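Local coordinates for protein uncharacterized HTH-type transcriptional regulator HI_0893 (Haemophilus influenzae, PDB 3QKX) that probably binds DNA as a two-subunit TetR-family transcriptional regulator, with a predicted helix-turn-helix motif and an all-helical C-terminal domain, at residues E83-M88 with R181-I186; K79-Q84 with D128-Q133; T101-L106 with N158-A163. All coordinates share one frame; numbering follows the deposited sequence. Where two conformers were deposited one is given.

Contact 1 (E83-M88 with R181-I186). With SO4 (sulfate ion), chain D; SO4 (sulfate ion), chain F.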
loop_
_atom_site.group_PDB
_atom_site.type_symbol
_atom_site.label_atom_id
_atom_site.label_comp_id
_atom_site.label_asym_id
_atom_site.label_seq_id
_atom_site.Cartn_x
_atom_site.Cartn_y
_atom_site.Cartn_z
ATOM N N GLU A 83 24.270 -5.257 -2.287
ATOM C CA GLU A 83 24.023 -5.363 -3.729
ATOM C C GLU A 83 22.921 -6.372 -4.057
ATOM O O GLU A 83 22.176 -6.171 -5.025
ATOM C CB GLU A 83 25.302 -5.705 -4.497
ATOM C CG GLU A 83 26.390 -4.612 -4.434
ATOM C CD GLU A 83 25.952 -3.244 -5.030
ATOM O OE1 GLU A 83 24.969 -3.189 -5.829
ATOM O OE2 GLU A 83 26.602 -2.223 -4.680
ATOM N N GLN A 84 22.803 -7.427 -3.250
ATOM C CA GLN A 84 21.696 -8.358 -3.387
ATOM C C GLN A 84 20.394 -7.652 -3.076
ATOM O O GLN A 84 19.414 -7.834 -3.762
ATOM C CB GLN A 84 21.866 -9.576 -2.473
ATOM C CG GLN A 84 23.025 -10.482 -2.861
ATOM C CD GLN A 84 23.321 -11.557 -1.812
ATOM O OE1 GLN A 84 22.446 -11.938 -1.023
ATOM N NE2 GLN A 84 24.551 -12.058 -1.814
ATOM N N TYR A 85 20.400 -6.831 -2.037
ATOM C CA TYR A 85 19.232 -6.056 -1.679
ATOM C C TYR A 85 18.933 -4.991 -2.748
ATOM O O TYR A 85 17.800 -4.817 -3.122
ATOM C CB TYR A 85 19.406 -5.414 -0.307
ATOM C CG TYR A 85 18.316 -4.413 0.019
ATOM C CD1 TYR A 85 17.123 -4.813 0.567
ATOM C CD2 TYR A 85 18.517 -3.050 -0.180
ATOM C CE1 TYR A 85 16.111 -3.864 0.867
ATOM C CE2 TYR A 85 17.530 -2.129 0.108
ATOM C CZ TYR A 85 16.333 -2.543 0.623
ATOM O OH TYR A 85 15.369 -1.598 0.908
ATOM N N ARG A 86 19.963 -4.298 -3.219
ATOM C CA ARG A 86 19.811 -3.286 -4.250
ATOM C C ARG A 86 19.262 -3.876 -5.538
ATOM O O ARG A 86 18.388 -3.296 -6.149
ATOM C CB ARG A 86 21.153 -2.612 -4.501
ATOM C CG ARG A 86 21.181 -1.607 -5.635
ATOM C CD ARG A 86 22.366 -0.698 -5.486
ATOM N NE ARG A 86 22.557 0.112 -6.670
ATOM C CZ ARG A 86 23.304 -0.210 -7.730
ATOM N NH1 ARG A 86 23.978 -1.368 -7.812
ATOM N NH2 ARG A 86 23.356 0.639 -8.750
ATOM N N GLN A 87 19.750 -5.041 -5.932
ATOM C CA GLN A 87 19.190 -5.743 -7.100
ATOM C C GLN A 87 17.705 -6.013 -6.908
ATOM O O GLN A 87 16.922 -5.793 -7.815
ATOM C CB GLN A 87 19.908 -7.065 -7.319
ATOM C CG GLN A 87 19.498 -7.837 -8.597
ATOM C CD GLN A 87 19.866 -7.078 -9.841
ATOM O OE1 GLN A 87 21.031 -6.901 -10.124
ATOM N NE2 GLN A 87 18.873 -6.567 -10.548
HETATM N N MSE A 88 17.332 -6.518 -5.737
HETATM C CA MSE A 88 15.931 -6.834 -5.459
HETATM C C MSE A 88 15.076 -5.572 -5.492
HETATM O O MSE A 88 13.963 -5.599 -5.990
HETATM C CB MSE A 88 15.773 -7.550 -4.104
HETATM C CG MSE A 88 16.138 -9.015 -4.146
HETATM SE SE MSE A 88 15.658 -9.930 -2.481
HETATM C CE MSE A 88 16.948 -9.110 -1.260
ATOM N N ARG A 181 19.050 4.248 1.859
ATOM C CA ARG A 181 18.425 4.659 3.114
ATOM C C ARG A 181 17.438 3.627 3.618
ATOM O O ARG A 181 17.367 3.402 4.824
ATOM C CB ARG A 181 17.767 6.006 2.944
ATOM C CG ARG A 181 18.804 7.094 2.901
ATOM C CD ARG A 181 18.225 8.420 2.615
ATOM N NE ARG A 181 19.230 9.464 2.720
ATOM C CZ ARG A 181 19.719 9.952 3.863
ATOM N NH1 ARG A 181 19.314 9.492 5.052
ATOM N NH2 ARG A 181 20.631 10.913 3.820
ATOM N N SER A 182 16.689 2.985 2.719
ATOM C CA SER A 182 15.785 1.901 3.146
ATOM C C SER A 182 16.580 0.694 3.703
ATOM O O SER A 182 16.151 0.039 4.660
ATOM C CB SER A 182 14.907 1.467 1.992
ATOM O OG SER A 182 15.703 0.921 0.982
ATOM N N TRP A 183 17.733 0.418 3.086
ATOM C CA TRP A 183 18.705 -0.565 3.593
ATOM C C TRP A 183 19.187 -0.199 4.971
ATOM O O TRP A 183 19.250 -1.040 5.852
ATOM C CB TRP A 183 19.888 -0.621 2.654
ATOM C CG TRP A 183 21.072 -1.443 3.117
ATOM C CD1 TRP A 183 22.310 -0.976 3.417
ATOM C CD2 TRP A 183 21.151 -2.855 3.203
ATOM N NE1 TRP A 183 23.142 -2.004 3.721
ATOM C CE2 TRP A 183 22.462 -3.175 3.586
ATOM C CE3 TRP A 183 20.242 -3.884 2.996
ATOM C CZ2 TRP A 183 22.883 -4.479 3.799
ATOM C CZ3 TRP A 183 20.656 -5.182 3.206
ATOM C CH2 TRP A 183 21.964 -5.473 3.607
ATOM N N ARG A 184 19.503 1.076 5.142
ATOM C CA ARG A 184 19.995 1.613 6.408
ATOM C C ARG A 184 19.047 1.281 7.569
ATOM O O ARG A 184 19.487 0.974 8.669
ATOM C CB ARG A 184 20.164 3.122 6.292
ATOM C CG ARG A 184 21.104 3.703 7.260
ATOM C CD ARG A 184 21.104 5.214 7.211
ATOM N NE ARG A 184 21.662 5.781 5.970
ATOM C CZ ARG A 184 21.931 7.084 5.803
ATOM N NH1 ARG A 184 21.678 7.960 6.782
ATOM N NH2 ARG A 184 22.447 7.532 4.653
ATOM N N ALA A 185 17.745 1.334 7.298
ATOM C CA ALA A 185 16.714 1.042 8.286
ATOM C C ALA A 185 16.745 -0.392 8.849
ATOM O O ALA A 185 16.243 -0.631 9.953
ATOM C CB ALA A 185 15.337 1.325 7.675
ATOM N N ILE A 186 17.280 -1.344 8.088
ATOM C CA ILE A 186 17.316 -2.750 8.546
ATOM C C ILE A 186 18.710 -3.254 8.899
ATOM O O ILE A 186 18.862 -4.448 9.132
ATOM C CB ILE A 186 16.631 -3.737 7.556
ATOM C CG1 ILE A 186 17.280 -3.696 6.193
ATOM C CG2 ILE A 186 15.161 -3.433 7.457
ATOM C CD1 ILE A 186 16.859 -4.820 5.314
HETATM S S SO4 D . 21.974 11.100 0.875
HETATM O O1 SO4 D . 22.982 10.671 1.860
HETATM O O2 SO4 D . 21.124 12.160 1.429
HETATM O O3 SO4 D . 21.195 9.947 0.421
HETATM O O4 SO4 D . 22.657 11.668 -0.287
HETATM S S SO4 F . 25.378 -1.006 -11.126
HETATM O O1 SO4 F . 25.127 -2.452 -11.111
HETATM O O2 SO4 F . 25.968 -0.562 -9.862
HETATM O O3 SO4 F . 24.112 -0.307 -11.373
HETATM O O4 SO4 F . 26.311 -0.668 -12.195
#
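Tyr85 and Trp183 mark the closest approach of segments 83-88 and 181-186, on helices 81-98 and 172-184, their CA atoms lying 7.6 Å apart. The Tyr85 CB bond is directed toward segment 181-186, with CG anti to the backbone N (chi1 171°). Tyr85 OH donates a short hydrogen bond of 2.5 Å to Ser182 OG, which lies at the edge of the phenol ring and in its plane. Ser182 OG in turn lies within hydrogen-bonding range of Val178 O and Ile179 O, which probably share its proton. Trp183 CE3 lies over one face of the phenol, 3.6 Å from Tyr85 CG. The planes are inclined at 38°, an oblique pairing in which the two side chains run past one another.

The charged groups lie outside this packing. Arg86 NH1 forms a salt bridge with Glu83 OE1 (2.9 Å), on the syn lone pair though tilted 16° from the guanidinium plane; Arg86 NE pairs with Glu176. Arg86 and Arg181 each hold a sulfate, probably from the crystallisation liquor. Arg181 NH1 also bonds Ala185 O of the second subunit, consistent with the C-terminal helices forming the dimer interface, as in TetR-family proteins. The buried phenol thus has its oxygen satisfied by serine and one face met by Trp183 CE3, which should fix both its position and its rotation.

Contact 2 (K79-Q84 with D128-Q133); sequences KPFFEQ and DLFCHQ. With SO4 (sulfate ion), chain G; EDO (1,2-ethanediol), chain C.
Gln84, whose side chain meets Phe130 across the contact, is tied back to its own segment by a hydrogen bond of 2.9 Å from NE2 to Lys79 O. The bond is bent, 134° at the hydrogen, and the amide nitrogen stands above the carbonyl plane of Lys79 instead of on a lone pair. It closes the turn that leads through Pro80, the N-cap residue, into helix 81-98, and it leaves the amide oxygen facing helix 126-137. There Gln84 OE1 lies in the plane of the Phe130 ring, 3.5 Å from CD1, with the amide and ring planes 70° apart. A second oxygen comes to the same ring edge: Phe81 O is 3.3 Å from Phe130 CE1. Two polar oxygens therefore face the ring edge, where C-H dipoles would be mildly favourable, and no conventional hydrogen bond joins the segments.

The remainder is apolar. A chi1 of 166° swings the Phe130 ring toward the start of helix 81-98. Its CE1 also sits at the edge of the Phe81 ring, 3.9 Å from Phe81 CD1. Farther out, Phe81 CE1 touches Gln133 CB at 3.8 Å; beyond that carbon the Gln133 chain bends at chi2 and its end leads away, toward the exposed border of the contact.

Phe130 also packs on Met88 and Tyr85 of helix 81-98, and both it and Phe81 rest against Trp183 of helix 172-184. Helix 126-137 thereby packs on helices 81-98 and 172-184 of the C-terminal domain, and through Cys131 also on Leu148 of helix 145-151, while Phe81 touches Leu139 in the loop that follows helix 126-137.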
loop_
_atom_site.group_PDB
_atom_site.type_symbol
_atom_site.label_atom_id
_atom_site.label_comp_id
_atom_site.label_asym_id
_atom_site.label_seq_id
_atom_site.Cartn_x
_atom_site.Cartn_y
_atom_site.Cartn_z
ATOM N N LYS A 79 27.885 -11.565 -4.724
ATOM C CA LYS A 79 27.862 -10.116 -4.464
ATOM C C LYS A 79 27.609 -9.845 -2.985
ATOM O O LYS A 79 27.111 -10.717 -2.284
ATOM C CB LYS A 79 26.771 -9.423 -5.299
ATOM C CG LYS A 79 27.043 -9.394 -6.780
ATOM C CD LYS A 79 25.834 -8.913 -7.557
ATOM C CE LYS A 79 26.023 -9.100 -9.045
ATOM N NZ LYS A 79 25.202 -8.142 -9.813
ATOM N N PRO A 80 27.917 -8.609 -2.509
ATOM C CA PRO A 80 27.588 -8.266 -1.134
ATOM C C PRO A 80 26.092 -8.225 -0.871
ATOM O O PRO A 80 25.299 -8.002 -1.789
ATOM C CB PRO A 80 28.165 -6.848 -0.968
ATOM C CG PRO A 80 29.081 -6.650 -2.044
ATOM C CD PRO A 80 28.653 -7.511 -3.171
ATOM N N PHE A 81 25.718 -8.365 0.389
ATOM C CA PHE A 81 24.312 -8.424 0.762
ATOM C C PHE A 81 23.571 -7.159 0.368
ATOM O O PHE A 81 22.409 -7.237 -0.064
ATOM C CB PHE A 81 24.151 -8.710 2.270
ATOM C CG PHE A 81 24.547 -10.132 2.662
ATOM C CD1 PHE A 81 23.792 -11.223 2.230
ATOM C CD2 PHE A 81 25.686 -10.378 3.410
ATOM C CE1 PHE A 81 24.141 -12.522 2.561
ATOM C CE2 PHE A 81 26.050 -11.702 3.740
ATOM C CZ PHE A 81 25.265 -12.764 3.312
ATOM N N PHE A 82 24.242 -6.004 0.476
ATOM C CA PHE A 82 23.663 -4.735 0.005
ATOM C C PHE A 82 23.336 -4.782 -1.479
ATOM O O PHE A 82 22.263 -4.386 -1.883
ATOM C CB PHE A 82 24.612 -3.559 0.258
ATOM C CG PHE A 82 24.136 -2.283 -0.341
ATOM C CD1 PHE A 82 22.932 -1.733 0.057
ATOM C CD2 PHE A 82 24.863 -1.640 -1.335
ATOM C CE1 PHE A 82 22.458 -0.527 -0.522
ATOM C CE2 PHE A 82 24.384 -0.429 -1.923
ATOM C CZ PHE A 82 23.197 0.114 -1.502
ATOM N N GLU A 83 24.270 -5.257 -2.287
ATOM C CA GLU A 83 24.023 -5.363 -3.729
ATOM C C GLU A 83 22.921 -6.372 -4.057
ATOM O O GLU A 83 22.176 -6.171 -5.025
ATOM C CB GLU A 83 25.302 -5.705 -4.497
ATOM C CG GLU A 83 26.390 -4.612 -4.434
ATOM C CD GLU A 83 25.952 -3.244 -5.030
ATOM O OE1 GLU A 83 24.969 -3.189 -5.829
ATOM O OE2 GLU A 83 26.602 -2.223 -4.680
ATOM N N GLN A 84 22.803 -7.427 -3.250
ATOM C CA GLN A 84 21.696 -8.358 -3.387
ATOM C C GLN A 84 20.394 -7.652 -3.076
ATOM O O GLN A 84 19.414 -7.834 -3.762
ATOM C CB GLN A 84 21.866 -9.576 -2.473
ATOM C CG GLN A 84 23.025 -10.482 -2.861
ATOM C CD GLN A 84 23.321 -11.557 -1.812
ATOM O OE1 GLN A 84 22.446 -11.938 -1.023
ATOM N NE2 GLN A 84 24.551 -12.058 -1.814
ATOM N N ASP A 128 12.964 -14.136 2.279
ATOM C CA ASP A 128 13.128 -14.926 3.490
ATOM C C ASP A 128 14.536 -15.488 3.554
ATOM O O ASP A 128 15.200 -15.382 4.598
ATOM C CB ASP A 128 12.084 -16.079 3.565
ATOM C CG ASP A 128 10.652 -15.595 3.977
ATOM O OD1 ASP A 128 10.451 -14.403 4.310
ATOM O OD2 ASP A 128 9.727 -16.433 3.977
ATOM N N LEU A 129 14.986 -16.068 2.435
ATOM C CA LEU A 129 16.316 -16.677 2.335
ATOM C C LEU A 129 17.403 -15.648 2.536
ATOM O O LEU A 129 18.387 -15.902 3.239
ATOM C CB LEU A 129 16.532 -17.341 0.970
ATOM C CG LEU A 129 15.764 -18.624 0.606
ATOM C CD1 LEU A 129 16.265 -19.171 -0.741
ATOM C CD2 LEU A 129 15.875 -19.688 1.678
ATOM N N PHE A 130 17.237 -14.500 1.902
ATOM C CA PHE A 130 18.201 -13.430 2.016
ATOM C C PHE A 130 18.326 -12.966 3.467
ATOM O O PHE A 130 19.429 -12.784 3.960
ATOM C CB PHE A 130 17.800 -12.270 1.120
ATOM C CG PHE A 130 18.532 -10.986 1.414
ATOM C CD1 PHE A 130 19.783 -10.757 0.867
ATOM C CD2 PHE A 130 17.961 -10.001 2.228
ATOM C CE1 PHE A 130 20.475 -9.581 1.118
ATOM C CE2 PHE A 130 18.643 -8.796 2.476
ATOM C CZ PHE A 130 19.911 -8.594 1.925
ATOM N N CYS A 131 17.188 -12.767 4.129
ATOM C CA CYS A 131 17.161 -12.396 5.541
ATOM C C CYS A 131 17.901 -13.393 6.383
ATOM O O CYS A 131 18.643 -12.992 7.256
ATOM C CB CYS A 131 15.730 -12.241 6.049
ATOM S SG CYS A 131 14.931 -10.749 5.424
ATOM N N HIS A 132 17.730 -14.687 6.104
ATOM C CA HIS A 132 18.382 -15.727 6.883
ATOM C C HIS A 132 19.911 -15.667 6.733
ATOM O O HIS A 132 20.628 -15.715 7.736
ATOM C CB HIS A 132 17.853 -17.118 6.501
ATOM C CG HIS A 132 18.360 -18.226 7.383
ATOM N ND1 HIS A 132 18.241 -18.203 8.761
ATOM C CD2 HIS A 132 18.970 -19.406 7.080
ATOM C CE1 HIS A 132 18.764 -19.313 9.266
ATOM N NE2 HIS A 132 19.215 -20.057 8.270
ATOM N N GLN A 133 20.392 -15.535 5.495
ATOM C CA GLN A 133 21.838 -15.481 5.228
ATOM C C GLN A 133 22.463 -14.195 5.779
ATOM O O GLN A 133 23.519 -14.237 6.423
ATOM C CB GLN A 133 22.142 -15.600 3.715
ATOM C CG GLN A 133 21.873 -16.980 3.094
ATOM C CD GLN A 133 22.636 -18.122 3.790
ATOM O OE1 GLN A 133 22.114 -19.231 3.945
ATOM N NE2 GLN A 133 23.870 -17.842 4.229
HETATM S S SO4 G . 26.816 -8.739 -12.974
HETATM O O1 SO4 G . 27.587 -9.802 -12.328
HETATM O O2 SO4 G . 27.095 -7.454 -12.326
HETATM O O3 SO4 G . 25.391 -9.050 -12.863
HETATM O O4 SO4 G . 27.209 -8.650 -14.384
HETATM C C1 EDO C . 7.664 -11.201 3.614
HETATM O O1 EDO C . 6.995 -10.261 2.762
HETATM C C2 EDO C . 6.651 -12.147 4.253
HETATM O O2 EDO C . 7.348 -13.173 4.976
#

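Contact 3 (T101-L106 with N158-A163); sequences TILSNL and NLASDA
Leu103 carries the tight part of this contact almost alone, its isobutyl group pressed against the backbone of helix 154-165 at Ala160 and Ser161. A chi1 of 179° extends Leu103 across the gap, and its two methyls divide the work. CD1 packs 3.8 Å from Ser161 CA and 4.1 Å from Ala160 CB, whereas CD2 lies 3.6 Å from Ala160 O. The small side chains of Ala160 and Ser161 are consistent with the close approach of the segments, with the CA atoms of Leu103 and Ser161 6.7 Å apart. No hydrogen bond crosses.

Away from Leu103 the fit is loose. Leu106 CD1 comes no nearer than 5.4 Å, to Ser161 OG, and Leu106 turns instead to Ile157, while Ser104 faces solvent on the far side of its helix. Asn105 looks elsewhere again, bonding through ND2 to Asp18 O of helix 6-23 in the tetR-type HTH region, while Asn158 pairs with Asn158 of the second subunit. A short helix packed between the body of the C-terminal domain and the first helix of the probable DNA-binding domain is a familiar feature of TetR-family regulators.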
loop_
_atom_site.group_PDB
_atom_site.type_symbol
_atom_site.label_atom_id
_atom_site.label_comp_id
_atom_site.label_asym_id
_atom_site.label_seq_id
_atom_site.Cartn_x
_atom_site.Cartn_y
_atom_site.Cartn_z
ATOM N N THR A 101 -0.246 -1.803 -15.228
ATOM C CA THR A 101 -1.483 -2.554 -15.022
ATOM C C THR A 101 -1.380 -3.466 -13.779
ATOM O O THR A 101 -2.314 -3.552 -12.985
ATOM C CB THR A 101 -1.849 -3.359 -16.310
ATOM O OG1 THR A 101 -3.178 -3.885 -16.197
ATOM C CG2 THR A 101 -0.810 -4.508 -16.588
ATOM N N ILE A 102 -0.210 -4.051 -13.556
ATOM C CA ILE A 102 0.024 -4.820 -12.346
ATOM C C ILE A 102 0.039 -3.884 -11.139
ATOM O O ILE A 102 -0.528 -4.195 -10.089
ATOM C CB ILE A 102 1.365 -5.618 -12.417
ATOM C CG1 ILE A 102 1.337 -6.650 -13.548
ATOM C CG2 ILE A 102 1.667 -6.303 -11.098
ATOM C CD1 ILE A 102 0.418 -7.796 -13.301
ATOM N N LEU A 103 0.677 -2.730 -11.296
ATOM C CA LEU A 103 0.728 -1.723 -10.230
ATOM C C LEU A 103 -0.685 -1.273 -9.783
ATOM O O LEU A 103 -0.941 -1.197 -8.588
ATOM C CB LEU A 103 1.598 -0.523 -10.664
ATOM C CG LEU A 103 1.743 0.642 -9.701
ATOM C CD1 LEU A 103 2.548 0.217 -8.483
ATOM C CD2 LEU A 103 2.374 1.835 -10.426
ATOM N N SER A 104 -1.587 -1.004 -10.728
ATOM C CA SER A 104 -2.974 -0.652 -10.382
ATOM C C SER A 104 -3.655 -1.737 -9.573
ATOM O O SER A 104 -4.344 -1.454 -8.606
ATOM C CB SER A 104 -3.822 -0.417 -11.629
ATOM O OG SER A 104 -3.314 0.627 -12.420
ATOM N N ASN A 105 -3.482 -2.979 -9.986
ATOM C CA ASN A 105 -4.202 -4.077 -9.355
ATOM C C ASN A 105 -3.610 -4.539 -8.005
ATOM O O ASN A 105 -4.311 -5.200 -7.241
ATOM C CB ASN A 105 -4.344 -5.248 -10.340
ATOM C CG ASN A 105 -5.176 -4.882 -11.551
ATOM O OD1 ASN A 105 -6.037 -4.018 -11.479
ATOM N ND2 ASN A 105 -4.925 -5.546 -12.674
ATOM N N LEU A 106 -2.360 -4.165 -7.697
ATOM C CA LEU A 106 -1.743 -4.479 -6.386
ATOM C C LEU A 106 -2.711 -4.352 -5.196
ATOM O O LEU A 106 -2.773 -5.233 -4.329
ATOM C CB LEU A 106 -0.554 -3.563 -6.114
ATOM C CG LEU A 106 0.802 -3.857 -6.744
ATOM C CD1 LEU A 106 1.806 -2.771 -6.316
ATOM C CD2 LEU A 106 1.305 -5.219 -6.358
ATOM N N ASN A 158 6.022 1.278 -2.593
ATOM C CA ASN A 158 5.347 2.509 -2.228
ATOM C C ASN A 158 5.747 3.677 -3.170
ATOM O O ASN A 158 4.911 4.547 -3.505
ATOM C CB ASN A 158 5.627 2.871 -0.738
ATOM C CG ASN A 158 4.751 2.065 0.259
ATOM O OD1 ASN A 158 3.728 1.526 -0.111
ATOM N ND2 ASN A 158 5.165 2.011 1.526
ATOM N N LEU A 159 7.012 3.692 -3.593
ATOM C CA LEU A 159 7.506 4.743 -4.469
ATOM C C LEU A 159 6.873 4.658 -5.858
ATOM O O LEU A 159 6.399 5.659 -6.381
ATOM C CB LEU A 159 9.029 4.692 -4.573
ATOM C CG LEU A 159 9.695 5.945 -5.125
ATOM C CD1 LEU A 159 9.411 7.185 -4.232
ATOM C CD2 LEU A 159 11.153 5.713 -5.234
ATOM N N ALA A 160 6.871 3.458 -6.440
ATOM C CA ALA A 160 6.188 3.193 -7.709
ATOM C C ALA A 160 4.717 3.622 -7.640
ATOM O O ALA A 160 4.212 4.321 -8.532
ATOM C CB ALA A 160 6.277 1.747 -8.045
ATOM N N SER A 161 4.053 3.253 -6.553
ATOM C CA SER A 161 2.622 3.465 -6.436
ATOM C C SER A 161 2.269 4.957 -6.314
ATOM O O SER A 161 1.398 5.449 -7.045
ATOM C CB SER A 161 2.058 2.677 -5.260
ATOM O OG SER A 161 0.675 2.393 -5.473
ATOM N N ASP A 162 3.017 5.669 -5.465
ATOM C CA ASP A 162 2.833 7.110 -5.232
ATOM C C ASP A 162 3.613 8.056 -6.199
ATOM O O ASP A 162 3.438 9.268 -6.135
ATOM C CB ASP A 162 3.205 7.441 -3.774
ATOM C CG ASP A 162 2.512 6.489 -2.749
ATOM O OD1 ASP A 162 1.384 5.987 -3.061
ATOM O OD2 ASP A 162 3.116 6.198 -1.683
ATOM N N ALA A 163 4.448 7.506 -7.086
ATOM C CA ALA A 163 4.991 8.252 -8.238
ATOM C C ALA A 163 3.861 8.912 -9.069
ATOM O O ALA A 163 4.026 10.029 -9.642
ATOM C CB ALA A 163 5.825 7.315 -9.120
#

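How the contacts relate
Contacts 1 and 2 form one continuous packed region: they share Glu83 and Gln84 on helix 81-98, their centres are 9 Å apart, and Trp183 of the first meets Phe82 of the second. Both are aromatic, but contact 1 includes a hydroxyl bond, whereas contact 2 joins its segments without one. Contact 3 stands apart, about 9 Å from contact 1 and 14 Å from contact 2 between nearest atoms, and is aliphatic. Contacts 1 and 3 are buried, contact 2 only partly. The second subunit touches contacts 1 and 3 but not contact 2. Contact 3 lies nearest the centre of the chain.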